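Local coordinates for UPF0311 protein RPA1785 (Rhodopseudomonas palustris, PDB 3C5O) that is of unknown function but adopts a closed antiparallel beta-barrel of the DUF3237 type, placed with the allene oxide cyclase-like barrels, at residues A141-D145 with R146-D150. Sequence-based numbering, arbitrary orientation.
Sequences ARHAD and RVVID
Arg-146 O accepts the backbone N-H of His-143 at 2.9 Å, and this bond closes the turn of a beta hairpin. Behind it, Ala-141 and Val-148 form an antiparallel hydrogen-bonded pair. Val-148 N gives a straight bond to Ala-141 O, whereas the return bond from Ala-141 N to Val-148 O is bent and weak. Val-147 CA adds a C-H...O contact to Ala-141 O.

The side chains of His-143 and Asp-145 meet the Arg-146 guanidinium. CG of His-143 stands anti to the carbonyl carbon, which brings the ring flat against one face of that group, the two planes 7° apart. ND1 of His-143 lies 3.4 Å from CZ of Arg-146. Asp-145 runs alongside and offers the syn lone pair of OD1 to NH2 of Arg-146 at 3.1 Å, a salt bridge. OD1 lies close to the guanidinium plane, though the carboxylate is turned 59° from it. The stack and the salt bridge together probably restrict how the guanidinium can turn. Losing the guanidinium to an alanine here is likely to uncover this face of the imidazole and leave the Asp-145 carboxylate without its neighbouring positive charge.

On the sheet face opposite Ala-141 and Val-148, CD of Arg-142 meets CG2 of Val-147 at 3.5 Å, and the bent Arg-142 chain returns NE to His-143 O in a weak bond. The hairpin joins strands 136-142 and 146-154; backbone hydrogen bonds pair Asp-145 in the turn with Ile-19, and Val-147 and Ile-149 with Ala-17 and Ile-15, joining strand 146-154 to strand 9-27 and closing the barrel.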
ATOM      1  N   ALA B 141       5.578   3.358 -23.153  1.00 51.55           N
ATOM      2  CA  ALA B 141       5.690   2.490 -24.316  1.00 53.87           C
ATOM      3  C   ALA B 141       6.544   1.269 -23.969  1.00 54.07           C
ATOM      4  O   ALA B 141       7.609   1.423 -23.387  1.00 53.77           O
ATOM      5  CB  ALA B 141       6.280   3.245 -25.481  1.00 54.64           C
ATOM      6  N   ARG B 142       6.060   0.074 -24.307  1.00 56.13           N
ATOM      7  CA  ARG B 142       6.743  -1.189 -24.002  1.00 57.20           C
ATOM      8  C   ARG B 142       7.519  -1.614 -25.230  1.00 60.06           C
ATOM      9  O   ARG B 142       6.933  -1.828 -26.300  1.00 61.35           O
ATOM     10  CB  ARG B 142       5.735  -2.299 -23.697  1.00 56.77           C
ATOM     11  CG  ARG B 142       5.989  -3.208 -22.480  1.00 58.24           C
ATOM     12  CD  ARG B 142       7.445  -3.449 -22.026  1.00 60.54           C
ATOM     13  NE  ARG B 142       7.983  -4.711 -22.550  1.00 65.07           N
ATOM     14  CZ  ARG B 142       8.071  -5.857 -21.879  1.00 64.69           C
ATOM     15  NH1 ARG B 142       7.667  -5.951 -20.614  1.00 64.53           N
ATOM     16  NH2 ARG B 142       8.585  -6.919 -22.484  1.00 67.91           N
ATOM     17  N   HIS B 143       8.836  -1.710 -25.083  1.00 61.02           N
ATOM     18  CA  HIS B 143       9.664  -2.376 -26.079  1.00 64.14           C
ATOM     19  C   HIS B 143      10.270  -3.641 -25.469  1.00 64.41           C
ATOM     20  O   HIS B 143      10.059  -3.931 -24.286  1.00 63.16           O
ATOM     21  CB  HIS B 143      10.714  -1.426 -26.623  1.00 65.17           C
ATOM     22  CG  HIS B 143      10.128  -0.207 -27.272  1.00 67.08           C
ATOM     23  ND1 HIS B 143      10.170   1.044 -26.687  1.00 66.53           N
ATOM     24  CD2 HIS B 143       9.462  -0.054 -28.443  1.00 69.28           C
ATOM     25  CE1 HIS B 143       9.575   1.919 -27.481  1.00 67.12           C
ATOM     26  NE2 HIS B 143       9.141   1.280 -28.555  1.00 69.70           N
ATOM     27  N   ALA B 144      11.009  -4.403 -26.265  1.00 66.67           N
ATOM     28  CA  ALA B 144      11.465  -5.717 -25.825  1.00 66.83           C
ATOM     29  C   ALA B 144      12.500  -5.564 -24.726  1.00 65.30           C
ATOM     30  O   ALA B 144      12.569  -6.394 -23.806  1.00 64.86           O
ATOM     31  CB  ALA B 144      12.033  -6.506 -27.002  1.00 69.99           C
ATOM     32  N   ASP B 145      13.264  -4.471 -24.811  1.00 64.46           N
ATOM     33  CA  ASP B 145      14.451  -4.242 -23.984  1.00 63.76           C
ATOM     34  C   ASP B 145      14.296  -3.115 -22.973  1.00 60.26           C
ATOM     35  O   ASP B 145      15.159  -2.928 -22.113  1.00 59.80           O
ATOM     36  CB  ASP B 145      15.656  -3.922 -24.888  1.00 67.51           C
ATOM     37  CG  ASP B 145      15.456  -2.641 -25.733  1.00 70.22           C
ATOM     38  OD1 ASP B 145      14.375  -2.451 -26.345  1.00 73.56           O
ATOM     39  OD2 ASP B 145      16.395  -1.826 -25.809  1.00 73.38           O
ATOM     40  N   ARG B 146      13.210  -2.358 -23.080  1.00 57.83           N
ATOM     41  CA  ARG B 146      13.046  -1.137 -22.304  1.00 55.07           C
ATOM     42  C   ARG B 146      11.598  -0.697 -22.236  1.00 53.47           C
ATOM     43  O   ARG B 146      10.760  -1.199 -22.977  1.00 53.92           O
ATOM     44  CB  ARG B 146      13.894   0.003 -22.895  1.00 56.31           C
ATOM     45  CG  ARG B 146      13.352   0.571 -24.197  1.00 58.36           C
ATOM     46  CD  ARG B 146      14.410   1.333 -24.978  1.00 61.99           C
ATOM     47  NE  ARG B 146      13.837   2.087 -26.101  1.00 64.91           N
ATOM     48  CZ  ARG B 146      13.502   1.570 -27.284  1.00 68.71           C
ATOM     49  NH1 ARG B 146      12.998   2.350 -28.223  1.00 71.10           N
ATOM     50  NH2 ARG B 146      13.662   0.275 -27.540  1.00 71.07           N
ATOM     51  N   VAL B 147      11.334   0.237 -21.319  1.00 51.80           N
ATOM     52  CA  VAL B 147      10.063   0.936 -21.167  1.00 50.29           C
ATOM     53  C   VAL B 147      10.356   2.446 -21.149  1.00 50.61           C
ATOM     54  O   VAL B 147      11.271   2.885 -20.459  1.00 49.59           O
ATOM     55  CB  VAL B 147       9.337   0.502 -19.868  1.00 49.72           C
ATOM     56  CG1 VAL B 147       8.145   1.400 -19.604  1.00 48.46           C
ATOM     57  CG2 VAL B 147       8.883  -0.993 -19.953  1.00 45.52           C
ATOM     58  N   VAL B 148       9.598   3.217 -21.940  1.00 51.86           N
ATOM     59  CA  VAL B 148       9.778   4.657 -22.116  1.00 52.28           C
ATOM     60  C   VAL B 148       8.552   5.380 -21.572  1.00 52.18           C
ATOM     61  O   VAL B 148       7.479   5.285 -22.150  1.00 53.51           O
ATOM     62  CB  VAL B 148       9.933   5.027 -23.602  1.00 54.58           C
ATOM     63  CG1 VAL B 148      10.096   6.549 -23.798  1.00 55.75           C
ATOM     64  CG2 VAL B 148      11.111   4.301 -24.223  1.00 55.00           C
ATOM     65  N   ILE B 149       8.719   6.119 -20.475  1.00 51.36           N
ATOM     66  CA  ILE B 149       7.606   6.789 -19.813  1.00 50.71           C
ATOM     67  C   ILE B 149       7.774   8.266 -20.035  1.00 51.32           C
ATOM     68  O   ILE B 149       8.751   8.852 -19.579  1.00 51.22           O
ATOM     69  CB  ILE B 149       7.636   6.673 -18.246  1.00 49.42           C
ATOM     70  CG1 ILE B 149       8.436   5.450 -17.696  1.00 49.64           C
ATOM     71  CG2 ILE B 149       6.231   6.964 -17.630  1.00 49.53           C
ATOM     72  CD1 ILE B 149       7.806   4.166 -17.780  1.00 51.88           C
ATOM     73  N   ASP B 150       6.804   8.873 -20.695  1.00 52.13           N
ATOM     74  CA  ASP B 150       6.751  10.312 -20.828  1.00 53.13           C
ATOM     75  C   ASP B 150       5.962  10.838 -19.660  1.00 52.26           C
ATOM     76  O   ASP B 150       4.776  10.528 -19.516  1.00 52.95           O
ATOM     77  CB  ASP B 150       6.076  10.687 -22.134  1.00 55.01           C
ATOM     78  CG  ASP B 150       6.888  10.273 -23.325  1.00 58.34           C
ATOM     79  OD1 ASP B 150       8.096  10.596 -23.370  1.00 61.14           O
ATOM     80  OD2 ASP B 150       6.320   9.624 -24.226  1.00 64.47           O
TER